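PDB 2PY6: methyltransferase FkbM from Methylobacillus flagellatus KT, which probably transfers methyl groups to an acceptor that has not been established. Local coordinates for residues A[220-225]-A[336-341]; A[239-244]-A[255-260]; A[287-292]-A[329-334]; A[349-354]-A[381-386]. One frame throughout, in Å; residues are numbered along the deposited sequence.

Contact 1. Residues A[220-225]-A[336-341]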
loop_
_atom_site.group_PDB
_atom_site.type_symbol
_atom_site.label_atom_id
_atom_site.label_comp_id
_atom_site.label_asym_id
_atom_site.label_seq_id
_atom_site.Cartn_x
_atom_site.Cartn_y
_atom_site.Cartn_z
ATOM N N GLY A 220 -29.295 -16.225 -7.473
ATOM C CA GLY A 220 -30.711 -16.020 -7.297
ATOM C C GLY A 220 -31.550 -17.106 -7.988
ATOM O O GLY A 220 -32.766 -17.011 -8.018
ATOM N N LEU A 221 -30.920 -18.151 -8.513
ATOM C CA LEU A 221 -31.641 -19.170 -9.289
ATOM C C LEU A 221 -31.504 -20.603 -8.826
ATOM O O LEU A 221 -32.422 -21.402 -9.065
ATOM C CB LEU A 221 -31.199 -19.098 -10.783
ATOM C CG LEU A 221 -31.565 -17.841 -11.559
ATOM C CD1 LEU A 221 -30.820 -17.778 -12.891
ATOM C CD2 LEU A 221 -33.051 -17.707 -11.732
ATOM N N LEU A 222 -30.377 -20.924 -8.183
ATOM C CA LEU A 222 -30.056 -22.283 -7.718
ATOM C C LEU A 222 -30.142 -22.522 -6.216
ATOM O O LEU A 222 -29.806 -21.673 -5.423
ATOM C CB LEU A 222 -28.641 -22.650 -8.152
ATOM C CG LEU A 222 -28.312 -22.576 -9.657
ATOM C CD1 LEU A 222 -26.904 -23.013 -9.827
ATOM C CD2 LEU A 222 -29.232 -23.415 -10.557
ATOM N N ARG A 223 -30.583 -23.719 -5.854
ATOM C CA ARG A 223 -30.644 -24.176 -4.481
ATOM C C ARG A 223 -29.539 -25.235 -4.289
ATOM O O ARG A 223 -29.477 -26.212 -5.034
ATOM C CB ARG A 223 -31.992 -24.856 -4.229
ATOM C CG ARG A 223 -32.342 -25.038 -2.777
ATOM C CD ARG A 223 -33.459 -26.077 -2.584
ATOM N NE ARG A 223 -32.902 -27.425 -2.373
ATOM C CZ ARG A 223 -32.400 -27.866 -1.207
ATOM N NH1 ARG A 223 -32.350 -27.081 -0.134
ATOM N NH2 ARG A 223 -31.937 -29.107 -1.096
ATOM N N PHE A 224 -28.709 -25.062 -3.275
ATOM C CA PHE A 224 -27.693 -26.017 -2.963
ATOM C C PHE A 224 -28.109 -26.717 -1.661
ATOM O O PHE A 224 -28.565 -26.073 -0.717
ATOM C CB PHE A 224 -26.334 -25.342 -2.822
ATOM C CG PHE A 224 -25.879 -24.653 -4.070
ATOM C CD1 PHE A 224 -25.214 -25.351 -5.066
ATOM C CD2 PHE A 224 -26.151 -23.318 -4.271
ATOM C CE1 PHE A 224 -24.830 -24.732 -6.235
ATOM C CE2 PHE A 224 -25.766 -22.686 -5.439
ATOM C CZ PHE A 224 -25.100 -23.398 -6.427
ATOM N N SER A 225 -27.946 -28.040 -1.618
ATOM C CA SER A 225 -28.258 -28.807 -0.450
ATOM C C SER A 225 -26.972 -28.958 0.359
ATOM O O SER A 225 -25.934 -28.370 0.044
ATOM C CB SER A 225 -28.754 -30.177 -0.872
ATOM O OG SER A 225 -27.667 -30.896 -1.392
ATOM N N PRO A 336 -23.088 -36.499 -10.377
ATOM C CA PRO A 336 -22.996 -35.170 -9.793
ATOM C C PRO A 336 -24.363 -34.517 -9.627
ATOM O O PRO A 336 -25.350 -34.916 -10.253
ATOM C CB PRO A 336 -22.136 -34.390 -10.803
ATOM C CG PRO A 336 -22.425 -35.001 -12.103
ATOM C CD PRO A 336 -22.820 -36.469 -11.831
ATOM N N THR A 337 -24.397 -33.547 -8.734
ATOM C CA THR A 337 -25.561 -32.727 -8.469
ATOM C C THR A 337 -25.364 -31.314 -9.041
ATOM O O THR A 337 -26.329 -30.584 -9.175
ATOM C CB THR A 337 -25.798 -32.613 -6.930
ATOM O OG1 THR A 337 -24.676 -31.977 -6.300
ATOM C CG2 THR A 337 -26.013 -34.004 -6.290
ATOM N N PHE A 338 -24.122 -30.957 -9.398
ATOM C CA PHE A 338 -23.788 -29.632 -9.892
ATOM C C PHE A 338 -22.542 -29.667 -10.756
ATOM O O PHE A 338 -21.534 -30.280 -10.381
ATOM C CB PHE A 338 -23.564 -28.702 -8.679
ATOM C CG PHE A 338 -23.225 -27.281 -9.028
ATOM C CD1 PHE A 338 -24.010 -26.554 -9.930
ATOM C CD2 PHE A 338 -22.200 -26.627 -8.376
ATOM C CE1 PHE A 338 -23.728 -25.257 -10.238
ATOM C CE2 PHE A 338 -21.901 -25.305 -8.680
ATOM C CZ PHE A 338 -22.667 -24.612 -9.612
ATOM N N ILE A 339 -22.632 -29.055 -11.937
ATOM C CA ILE A 339 -21.469 -28.862 -12.802
ATOM C C ILE A 339 -21.262 -27.345 -13.059
ATOM O O ILE A 339 -22.121 -26.648 -13.634
ATOM C CB ILE A 339 -21.525 -29.661 -14.141
ATOM C CG1 ILE A 339 -21.673 -31.162 -13.874
ATOM C CG2 ILE A 339 -20.222 -29.423 -14.988
ATOM C CD1 ILE A 339 -22.096 -31.964 -15.064
ATOM N N LYS A 340 -20.139 -26.851 -12.548
ATOM C CA LYS A 340 -19.676 -25.496 -12.781
ATOM C C LYS A 340 -18.661 -25.641 -13.902
ATOM O O LYS A 340 -17.836 -26.582 -13.861
ATOM C CB LYS A 340 -19.025 -24.916 -11.525
ATOM C CG LYS A 340 -18.190 -23.587 -11.783
ATOM C CD LYS A 340 -16.732 -23.933 -12.117
ATOM C CE LYS A 340 -15.878 -22.805 -12.326
ATOM N NZ LYS A 340 -14.514 -23.218 -12.008
HETATM N N MSE A 341 -18.711 -24.749 -14.890
HETATM C CA MSE A 341 -17.812 -24.816 -16.032
HETATM C C MSE A 341 -17.351 -23.433 -16.475
HETATM O O MSE A 341 -18.177 -22.558 -16.819
HETATM C CB MSE A 341 -18.480 -25.513 -17.207
HETATM C CG MSE A 341 -17.518 -25.846 -18.350
HETATM SE SE MSE A 341 -18.294 -26.727 -19.846
HETATM C CE MSE A 341 -18.496 -28.367 -19.119
#
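F224 drives one edge of its ring into the face of F338, a T-shaped pair with centroids 5.2 Å apart and planes at 81°. The atom at the point of contact is F224 CE1, which stands 3.8 Å above the plane of the F338 ring and over its centre, so that it is almost equally far from most of the ring carbons. A second, lighter touch comes from L222, whose CD1 lies 3.9 Å from F338 CE1, its side chain crossing that of F338 at about a right angle. F338 can receive both because its CG is turned anti to the backbone N (chi1 -179°), which swings the ring out from the strand toward the loop. That strand, 338-341, is the fourth in chain order and lies in the middle of the seven-stranded sheet characteristic of class I methyltransferases, between strands 229-233 and 364-368; residues 220-225 form the irregular lead-in to the first of them. Replacing F338 by an alanine would probably leave the edge of F224 facing a gap and deprive L222 CD1 of its aromatic neighbour. Packing is close only at these three side chains, with M230 and K364 also against F338 and Y409 against L222. The backbones stay well apart, the nearest CA atoms, of F224 and F338, being 8.7 Å from each other, so the side chains alone bridge them. R223, an exposed residue, packs instead on D15 of the second subunit. At the start of 220-225, G220 N is hydrogen-bonded to E207 and G220 O to Q188, both of that same second subunit.

Contact 2. Residues A[239-244]-A[255-260]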
loop_
_atom_site.group_PDB
_atom_site.type_symbol
_atom_site.label_atom_id
_atom_site.label_comp_id
_atom_site.label_asym_id
_atom_site.label_seq_id
_atom_site.Cartn_x
_atom_site.Cartn_y
_atom_site.Cartn_z
ATOM N N GLU A 239 -11.327 -20.897 -6.206
ATOM C CA GLU A 239 -12.374 -20.009 -5.755
ATOM C C GLU A 239 -13.721 -20.672 -5.744
ATOM O O GLU A 239 -14.496 -20.402 -4.853
ATOM C CB GLU A 239 -12.508 -18.767 -6.653
ATOM C CG GLU A 239 -11.372 -17.763 -6.666
ATOM C CD GLU A 239 -11.542 -16.782 -7.837
ATOM O OE1 GLU A 239 -11.456 -17.263 -9.004
ATOM O OE2 GLU A 239 -11.728 -15.552 -7.598
ATOM N N SER A 240 -14.036 -21.526 -6.718
ATOM C CA SER A 240 -15.363 -22.168 -6.698
ATOM C C SER A 240 -15.485 -23.154 -5.529
ATOM O O SER A 240 -16.573 -23.380 -5.045
ATOM C CB SER A 240 -15.736 -22.839 -8.021
ATOM O OG SER A 240 -15.359 -22.049 -9.125
ATOM N N LEU A 241 -14.378 -23.753 -5.103
ATOM C CA LEU A 241 -14.392 -24.653 -3.960
ATOM C C LEU A 241 -14.657 -23.811 -2.723
ATOM O O LEU A 241 -15.474 -24.181 -1.851
ATOM C CB LEU A 241 -13.068 -25.440 -3.828
ATOM C CG LEU A 241 -12.784 -26.082 -2.442
ATOM C CD1 LEU A 241 -13.780 -27.171 -2.062
ATOM C CD2 LEU A 241 -11.397 -26.642 -2.344
ATOM N N ALA A 242 -13.974 -22.668 -2.630
ATOM C CA ALA A 242 -14.206 -21.756 -1.516
ATOM C C ALA A 242 -15.637 -21.284 -1.472
ATOM O O ALA A 242 -16.206 -21.165 -0.391
ATOM C CB ALA A 242 -13.258 -20.558 -1.589
ATOM N N GLY A 243 -16.243 -21.040 -2.643
ATOM C CA GLY A 243 -17.635 -20.575 -2.694
ATOM C C GLY A 243 -18.619 -21.667 -2.317
ATOM O O GLY A 243 -19.601 -21.402 -1.627
ATOM N N LEU A 244 -18.379 -22.899 -2.765
ATOM C CA LEU A 244 -19.267 -24.001 -2.360
ATOM C C LEU A 244 -19.172 -24.173 -0.831
ATOM O O LEU A 244 -20.185 -24.292 -0.136
ATOM C CB LEU A 244 -18.951 -25.314 -3.080
ATOM C CG LEU A 244 -19.824 -26.533 -2.685
ATOM C CD1 LEU A 244 -21.259 -26.416 -3.148
ATOM C CD2 LEU A 244 -19.295 -27.851 -3.239
ATOM N N VAL A 255 -16.262 -33.212 -4.220
ATOM C CA VAL A 255 -15.844 -32.227 -5.204
ATOM C C VAL A 255 -14.761 -32.815 -6.095
ATOM O O VAL A 255 -13.747 -33.263 -5.611
ATOM C CB VAL A 255 -15.371 -30.898 -4.573
ATOM C CG1 VAL A 255 -14.859 -29.960 -5.657
ATOM C CG2 VAL A 255 -16.520 -30.243 -3.790
ATOM N N TRP A 256 -15.003 -32.813 -7.403
ATOM C CA TRP A 256 -13.995 -33.193 -8.388
ATOM C C TRP A 256 -13.524 -31.926 -9.071
ATOM O O TRP A 256 -14.262 -31.311 -9.833
ATOM C CB TRP A 256 -14.567 -34.083 -9.457
ATOM C CG TRP A 256 -15.154 -35.355 -9.004
ATOM C CD1 TRP A 256 -14.496 -36.546 -8.824
ATOM C CD2 TRP A 256 -16.536 -35.607 -8.744
ATOM N NE1 TRP A 256 -15.385 -37.509 -8.458
ATOM C CE2 TRP A 256 -16.649 -36.974 -8.418
ATOM C CE3 TRP A 256 -17.698 -34.812 -8.787
ATOM C CZ2 TRP A 256 -17.876 -37.574 -8.109
ATOM C CZ3 TRP A 256 -18.901 -35.401 -8.490
ATOM C CH2 TRP A 256 -18.986 -36.767 -8.122
HETATM N N MSE A 257 -12.299 -31.516 -8.772
HETATM C CA MSE A 257 -11.712 -30.337 -9.365
HETATM C C MSE A 257 -10.859 -30.712 -10.593
HETATM O O MSE A 257 -9.908 -31.487 -10.464
HETATM C CB MSE A 257 -10.848 -29.604 -8.329
HETATM C CG MSE A 257 -11.586 -29.139 -7.094
HETATM SE SE MSE A 257 -10.502 -28.047 -5.922
HETATM C CE MSE A 257 -10.606 -26.661 -6.489
ATOM N N ILE A 258 -11.186 -30.120 -11.749
ATOM C CA ILE A 258 -10.519 -30.397 -13.039
ATOM C C ILE A 258 -9.812 -29.152 -13.535
ATOM O O ILE A 258 -10.457 -28.137 -13.788
ATOM C CB ILE A 258 -11.541 -30.864 -14.119
ATOM C CG1 ILE A 258 -12.425 -32.010 -13.562
ATOM C CG2 ILE A 258 -10.832 -31.294 -15.416
ATOM C CD1 ILE A 258 -13.532 -32.384 -14.494
ATOM N N GLU A 259 -8.482 -29.222 -13.664
ATOM C CA GLU A 259 -7.712 -28.088 -14.115
ATOM C C GLU A 259 -6.429 -28.549 -14.834
ATOM O O GLU A 259 -5.643 -29.254 -14.221
ATOM C CB GLU A 259 -7.353 -27.253 -12.872
ATOM C CG GLU A 259 -6.338 -26.145 -13.135
ATOM C CD GLU A 259 -6.839 -25.128 -14.122
ATOM O OE1 GLU A 259 -8.037 -24.696 -14.030
ATOM O OE2 GLU A 259 -6.024 -24.709 -14.970
ATOM N N PRO A 260 -6.202 -28.141 -16.116
ATOM C CA PRO A 260 -4.985 -28.608 -16.808
ATOM C C PRO A 260 -3.693 -27.795 -16.636
ATOM O O PRO A 260 -2.623 -28.352 -16.846
ATOM C CB PRO A 260 -5.401 -28.554 -18.286
ATOM C CG PRO A 260 -6.312 -27.406 -18.367
ATOM C CD PRO A 260 -7.038 -27.331 -17.030
#
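In the beta-alpha-beta crossover formed by strand 229-233, helix 239-248 and strand 254-258, L241 and L244 of the helix rest on V255 and M257 of the second strand. The axes of helix 239-244 and strand 255-258 approach to 10.4 Å and run nearly antiparallel, at 161°. L244 and V255 reach toward each other tip to tip, CD2 of L244 meeting CG2 of V255 at 3.7 Å. L241 has its CG anti to the backbone N (chi1 162°) and crosses M257 at about a right angle. The selenomethionine side chain of M257 bends at its last torsion (chi3 84°), bringing CE to 3.8 Å from L241 CB while its SE lies 3.9 Å from L241 CD2. The crossover is the first beta-alpha-beta unit of the Rossmann-like methyltransferase fold, where relatives usually hold S-adenosylmethionine with the glycine-rich turn before the helix and an acidic residue after the second strand. E259 occupies the latter position here, and its OE1 is hydrogen-bonded to S236 N in the turn, a placing consistent with such a site. Around the four apolar side chains, M230, V271 and I284 continue the same buried layer between sheet and helices.

Contact 3. Residues A[287-292]-A[329-334]. With EDO (1,2-ethanediol), chain D.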
loop_
_atom_site.group_PDB
_atom_site.type_symbol
_atom_site.label_atom_id
_atom_site.label_comp_id
_atom_site.label_asym_id
_atom_site.label_seq_id
_atom_site.Cartn_x
_atom_site.Cartn_y
_atom_site.Cartn_z
ATOM N N HIS A 287 -7.849 -33.217 -10.492
ATOM C CA HIS A 287 -7.577 -33.965 -11.711
ATOM C C HIS A 287 -6.892 -33.031 -12.657
ATOM O O HIS A 287 -7.539 -32.140 -13.173
ATOM C CB HIS A 287 -8.897 -34.498 -12.284
ATOM C CG HIS A 287 -9.709 -35.227 -11.255
ATOM N ND1 HIS A 287 -9.632 -36.583 -11.077
ATOM C CD2 HIS A 287 -10.564 -34.772 -10.306
ATOM C CE1 HIS A 287 -10.414 -36.938 -10.075
ATOM N NE2 HIS A 287 -11.000 -35.859 -9.595
ATOM N N GLY A 288 -5.585 -33.238 -12.831
ATOM C CA GLY A 288 -4.704 -32.418 -13.679
ATOM C C GLY A 288 -4.826 -32.742 -15.155
ATOM O O GLY A 288 -3.933 -33.281 -15.762
ATOM N N CYS A 289 -5.969 -32.396 -15.718
ATOM C CA CYS A 289 -6.286 -32.621 -17.111
ATOM C C CYS A 289 -7.281 -31.556 -17.487
ATOM O O CYS A 289 -7.824 -30.828 -16.626
ATOM C CB CYS A 289 -6.939 -34.013 -17.341
ATOM S SG CYS A 289 -8.523 -34.288 -16.507
ATOM N N GLY A 290 -7.524 -31.497 -18.785
ATOM C CA GLY A 290 -8.550 -30.661 -19.342
ATOM C C GLY A 290 -9.790 -31.499 -19.593
ATOM O O GLY A 290 -9.718 -32.719 -19.730
ATOM N N ALA A 291 -10.940 -30.848 -19.596
ATOM C CA ALA A 291 -12.213 -31.494 -19.856
ATOM C C ALA A 291 -12.493 -31.360 -21.360
ATOM O O ALA A 291 -12.469 -30.253 -21.904
ATOM C CB ALA A 291 -13.329 -30.831 -19.049
ATOM N N GLY A 292 -12.807 -32.484 -22.008
ATOM C CA GLY A 292 -13.098 -32.503 -23.445
ATOM C C GLY A 292 -14.016 -33.639 -23.742
ATOM O O GLY A 292 -14.590 -34.188 -22.811
ATOM N N ASP A 329 -17.419 -37.563 -17.732
ATOM C CA ASP A 329 -18.046 -38.837 -17.432
ATOM C C ASP A 329 -17.008 -39.903 -17.050
ATOM O O ASP A 329 -17.302 -40.798 -16.294
ATOM C CB ASP A 329 -18.846 -39.369 -18.639
ATOM C CG ASP A 329 -20.127 -38.600 -18.912
ATOM O OD1 ASP A 329 -20.686 -37.994 -17.988
ATOM O OD2 ASP A 329 -20.607 -38.647 -20.065
ATOM N N ASP A 330 -15.808 -39.830 -17.598
ATOM C CA ASP A 330 -14.717 -40.799 -17.222
ATOM C C ASP A 330 -13.908 -40.331 -16.003
ATOM O O ASP A 330 -13.422 -41.139 -15.238
ATOM C CB ASP A 330 -13.788 -41.114 -18.401
ATOM C CG ASP A 330 -12.902 -42.335 -18.139
ATOM O OD1 ASP A 330 -13.431 -43.401 -17.751
ATOM O OD2 ASP A 330 -11.677 -42.240 -18.343
ATOM N N ILE A 331 -13.775 -39.028 -15.822
ATOM C CA ILE A 331 -12.992 -38.457 -14.695
ATOM C C ILE A 331 -13.654 -38.717 -13.345
ATOM O O ILE A 331 -12.983 -39.084 -12.369
ATOM C CB ILE A 331 -12.790 -36.907 -14.885
ATOM C CG1 ILE A 331 -11.928 -36.613 -16.116
ATOM C CG2 ILE A 331 -12.161 -36.261 -13.630
ATOM C CD1 ILE A 331 -11.951 -35.133 -16.602
ATOM N N ILE A 332 -14.964 -38.485 -13.288
ATOM C CA ILE A 332 -15.748 -38.649 -12.060
ATOM C C ILE A 332 -16.168 -40.094 -11.852
ATOM O O ILE A 332 -16.106 -40.900 -12.793
ATOM C CB ILE A 332 -16.989 -37.689 -12.019
ATOM C CG1 ILE A 332 -18.082 -38.055 -13.026
ATOM C CG2 ILE A 332 -16.543 -36.234 -12.194
ATOM C CD1 ILE A 332 -19.208 -37.025 -13.086
ATOM N N ASP A 333 -16.573 -40.415 -10.615
ATOM C CA ASP A 333 -16.943 -41.775 -10.247
ATOM C C ASP A 333 -18.286 -41.843 -9.532
ATOM O O ASP A 333 -18.547 -42.790 -8.819
ATOM C CB ASP A 333 -15.851 -42.406 -9.368
ATOM C CG ASP A 333 -15.554 -41.575 -8.116
ATOM O OD1 ASP A 333 -16.165 -40.495 -7.903
ATOM O OD2 ASP A 333 -14.708 -42.022 -7.329
ATOM N N ASP A 334 -19.130 -40.843 -9.751
ATOM C CA ASP A 334 -20.422 -40.785 -9.122
ATOM C C ASP A 334 -21.248 -39.771 -9.900
ATOM O O ASP A 334 -20.723 -38.986 -10.705
ATOM C CB ASP A 334 -20.285 -40.379 -7.652
ATOM C CG ASP A 334 -21.517 -40.742 -6.807
ATOM O OD1 ASP A 334 -22.496 -41.305 -7.341
ATOM O OD2 ASP A 334 -21.511 -40.461 -5.592
HETATM C C1 EDO D . -6.604 -36.728 -14.455
HETATM O O1 EDO D . -5.719 -37.060 -15.525
HETATM C C2 EDO D . -6.496 -37.860 -13.432
HETATM O O2 EDO D . -7.431 -37.719 -12.359
#
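H287 ND1 donates a hydrogen bond of 2.8 Å to O2 of a 1,2-ethanediol, with an N-H...O angle of 151°, while the same imidazole lies against I331. The diol, probably from the crystallisation liquor, sits at the edge of the ring near its plane. H287 ends strand 284-287, at the margin of the seven-stranded methyltransferase sheet; after an inverse gamma turn centred on G288 the chain enters short strand 290-291 of a separate three-stranded sheet, and I331 closes the helix 328-331 that packs beside this passage. One face of the ring is taken by the methyl group CG2 of I331, a CH-pi contact 3.7 Å from the centroid and 19° off the normal. On the far nitrogen, NE2 is hydrogen-bonded to T285 OG1, so in this crystal both ring nitrogens are bonded, the bond to T285 being the protein's own. An alanine in place of H287 would probably leave T285 OG1 without this partner and uncover the CG2 methyl of I331. The other branch of I331 goes to C289. With SG placed between the backbone N and the carbonyl carbon (chi1 62°), the thiol comes up against I331, C289 SG touching I331 CD1 at 3.5 Å.

Contact 4. Residues A[349-354]-A[381-386]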
loop_
_atom_site.group_PDB
_atom_site.type_symbol
_atom_site.label_atom_id
_atom_site.label_comp_id
_atom_site.label_asym_id
_atom_site.label_seq_id
_atom_site.Cartn_x
_atom_site.Cartn_y
_atom_site.Cartn_z
ATOM N N SER A 349 -17.286 -29.155 -26.435
ATOM C CA SER A 349 -16.646 -30.474 -26.317
ATOM C C SER A 349 -16.667 -31.008 -24.878
ATOM O O SER A 349 -16.848 -32.217 -24.630
ATOM C CB SER A 349 -15.203 -30.458 -26.823
ATOM O OG SER A 349 -15.154 -30.401 -28.239
ATOM N N ALA A 350 -16.477 -30.108 -23.933
ATOM C CA ALA A 350 -16.492 -30.474 -22.545
ATOM C C ALA A 350 -17.836 -30.971 -22.079
ATOM O O ALA A 350 -17.887 -31.901 -21.315
ATOM C CB ALA A 350 -16.010 -29.330 -21.723
ATOM N N LEU A 351 -18.919 -30.344 -22.540
ATOM C CA LEU A 351 -20.258 -30.755 -22.225
ATOM C C LEU A 351 -20.613 -32.099 -22.854
ATOM O O LEU A 351 -21.317 -32.903 -22.241
ATOM C CB LEU A 351 -21.271 -29.691 -22.682
ATOM C CG LEU A 351 -21.336 -28.390 -21.863
ATOM C CD1 LEU A 351 -22.090 -27.315 -22.639
ATOM C CD2 LEU A 351 -21.965 -28.610 -20.541
ATOM N N LYS A 352 -20.117 -32.352 -24.056
ATOM C CA LYS A 352 -20.352 -33.631 -24.721
ATOM C C LYS A 352 -19.654 -34.730 -23.947
ATOM O O LYS A 352 -20.147 -35.830 -23.884
ATOM C CB LYS A 352 -19.830 -33.615 -26.154
ATOM C CG LYS A 352 -20.581 -32.664 -27.067
ATOM C CD LYS A 352 -19.925 -32.595 -28.393
ATOM C CE LYS A 352 -20.847 -31.931 -29.374
ATOM N NZ LYS A 352 -20.229 -31.835 -30.687
ATOM N N GLY A 353 -18.511 -34.418 -23.353
ATOM C CA GLY A 353 -17.808 -35.369 -22.480
ATOM C C GLY A 353 -18.486 -35.606 -21.121
ATOM O O GLY A 353 -18.046 -36.457 -20.353
ATOM N N ALA A 354 -19.546 -34.847 -20.831
ATOM C CA ALA A 354 -20.360 -35.005 -19.623
ATOM C C ALA A 354 -21.804 -35.401 -19.955
ATOM O O ALA A 354 -22.671 -35.363 -19.084
ATOM C CB ALA A 354 -20.329 -33.676 -18.801
ATOM N N ASN A 381 -28.276 -24.952 -26.893
ATOM C CA ASN A 381 -28.848 -25.880 -27.851
ATOM C C ASN A 381 -28.350 -27.292 -27.600
ATOM O O ASN A 381 -29.109 -28.244 -27.715
ATOM C CB ASN A 381 -28.513 -25.463 -29.294
ATOM C CG ASN A 381 -29.333 -24.254 -29.782
ATOM O OD1 ASN A 381 -30.359 -23.907 -29.203
ATOM N ND2 ASN A 381 -28.878 -23.632 -30.881
ATOM N N TYR A 382 -27.059 -27.423 -27.269
ATOM C CA TYR A 382 -26.499 -28.740 -27.006
ATOM C C TYR A 382 -27.119 -29.370 -25.752
ATOM O O TYR A 382 -27.541 -30.529 -25.779
ATOM C CB TYR A 382 -24.955 -28.756 -26.926
ATOM C CG TYR A 382 -24.529 -30.171 -26.605
ATOM C CD1 TYR A 382 -24.641 -31.179 -27.570
ATOM C CD2 TYR A 382 -24.157 -30.535 -25.316
ATOM C CE1 TYR A 382 -24.359 -32.519 -27.277
ATOM C CE2 TYR A 382 -23.827 -31.868 -25.006
ATOM C CZ TYR A 382 -23.958 -32.858 -25.980
ATOM O OH TYR A 382 -23.645 -34.172 -25.663
ATOM N N ILE A 383 -27.114 -28.630 -24.652
ATOM C CA ILE A 383 -27.633 -29.141 -23.392
ATOM C C ILE A 383 -29.081 -29.573 -23.494
ATOM O O ILE A 383 -29.436 -30.612 -22.966
ATOM C CB ILE A 383 -27.442 -28.088 -22.235
ATOM C CG1 ILE A 383 -25.980 -28.036 -21.867
ATOM C CG2 ILE A 383 -28.272 -28.456 -21.019
ATOM C CD1 ILE A 383 -25.532 -26.765 -21.130
ATOM N N LEU A 384 -29.916 -28.775 -24.159
ATOM C CA LEU A 384 -31.342 -29.103 -24.292
ATOM C C LEU A 384 -31.611 -30.303 -25.185
ATOM O O LEU A 384 -32.615 -30.971 -25.039
ATOM C CB LEU A 384 -32.146 -27.902 -24.786
ATOM C CG LEU A 384 -32.243 -26.709 -23.848
ATOM C CD1 LEU A 384 -33.039 -25.577 -24.492
ATOM C CD2 LEU A 384 -32.838 -27.110 -22.521
ATOM N N SER A 385 -30.696 -30.598 -26.096
ATOM C CA SER A 385 -30.841 -31.738 -26.981
ATOM C C SER A 385 -30.606 -33.042 -26.197
ATOM O O SER A 385 -31.060 -34.101 -26.600
ATOM C CB SER A 385 -29.844 -31.627 -28.160
ATOM O OG SER A 385 -28.512 -31.976 -27.785
ATOM N N ILE A 386 -29.887 -32.975 -25.083
ATOM C CA ILE A 386 -29.622 -34.167 -24.295
ATOM C C ILE A 386 -30.434 -34.238 -22.996
ATOM O O ILE A 386 -30.552 -35.301 -22.399
ATOM C CB ILE A 386 -28.112 -34.340 -23.983
ATOM C CG1 ILE A 386 -27.560 -33.165 -23.176
ATOM C CG2 ILE A 386 -27.335 -34.589 -25.282
ATOM C CD1 ILE A 386 -26.206 -33.429 -22.555
#
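K352 crosses the ring of Y382 at a slant, and its side chain can be followed atom by atom. The contact joins helices 347-352 and 375-386, which pack on one face of the seven-stranded sheet of the methyltransferase fold. The lysine CB is 3.9 Å from Y382 OH. CG is the main point of contact: it stands over one face of the ring, offset toward the rim, in a CH-pi contact 3.9 Å from the centroid and 26° off the normal. Beyond CG the chain is extended; CE is still 4.1 Å from Y382 CE1, and NZ runs on, 5.4 Å from that carbon. CG thus covers part of one face, and the extended chain carries the ammonium group past the rim. Y382 gets to K352 because its CG is anti to the backbone N (chi1 178°), directing the ring across the gap between the helices. There it also meets L351, whose CB is 4.0 Å from Y382 CD2, and R355 of the next helix touches it from outside the two segments. Deeper in, L351 and I383 join through their outermost methyl groups, the two CD1 atoms being 3.8 Å apart. Below them lies the sheet, L351 on I367 and I383 on L365, so the apolar end of the interface is buried and the lysine-tyrosine end lies at its margin. One turn further along helix 375-386 the hydroxyl of S385 bends back on the main chain, OG donating to Y382 O at 2.7 Å.

How the contacts relate
The four contacts lie in and beside one seven-stranded Rossmann-like sheet. Along the chain, contacts 2 and 3 are nested inside the loop closed by contact 1, and contact 4 follows. The centre of contact 2 lies about 13 Å from those of contacts 1 and 3; strand 254-258 pairs with H287, joining contacts 2 and 3 through the backbone. Strand 338-341 of contact 1 leads into helix 347-352 of contact 4, where M341 meets A350 and L351. D329 N and G353 O, probably hydrogen-bonded, link contacts 3 and 4. The centres of contacts 2 and 4 are about 21 Å apart and the two do not touch. Together the contacts probably tie the crossover, where relatives usually bind the cofactor, to the domain's later strands and helices.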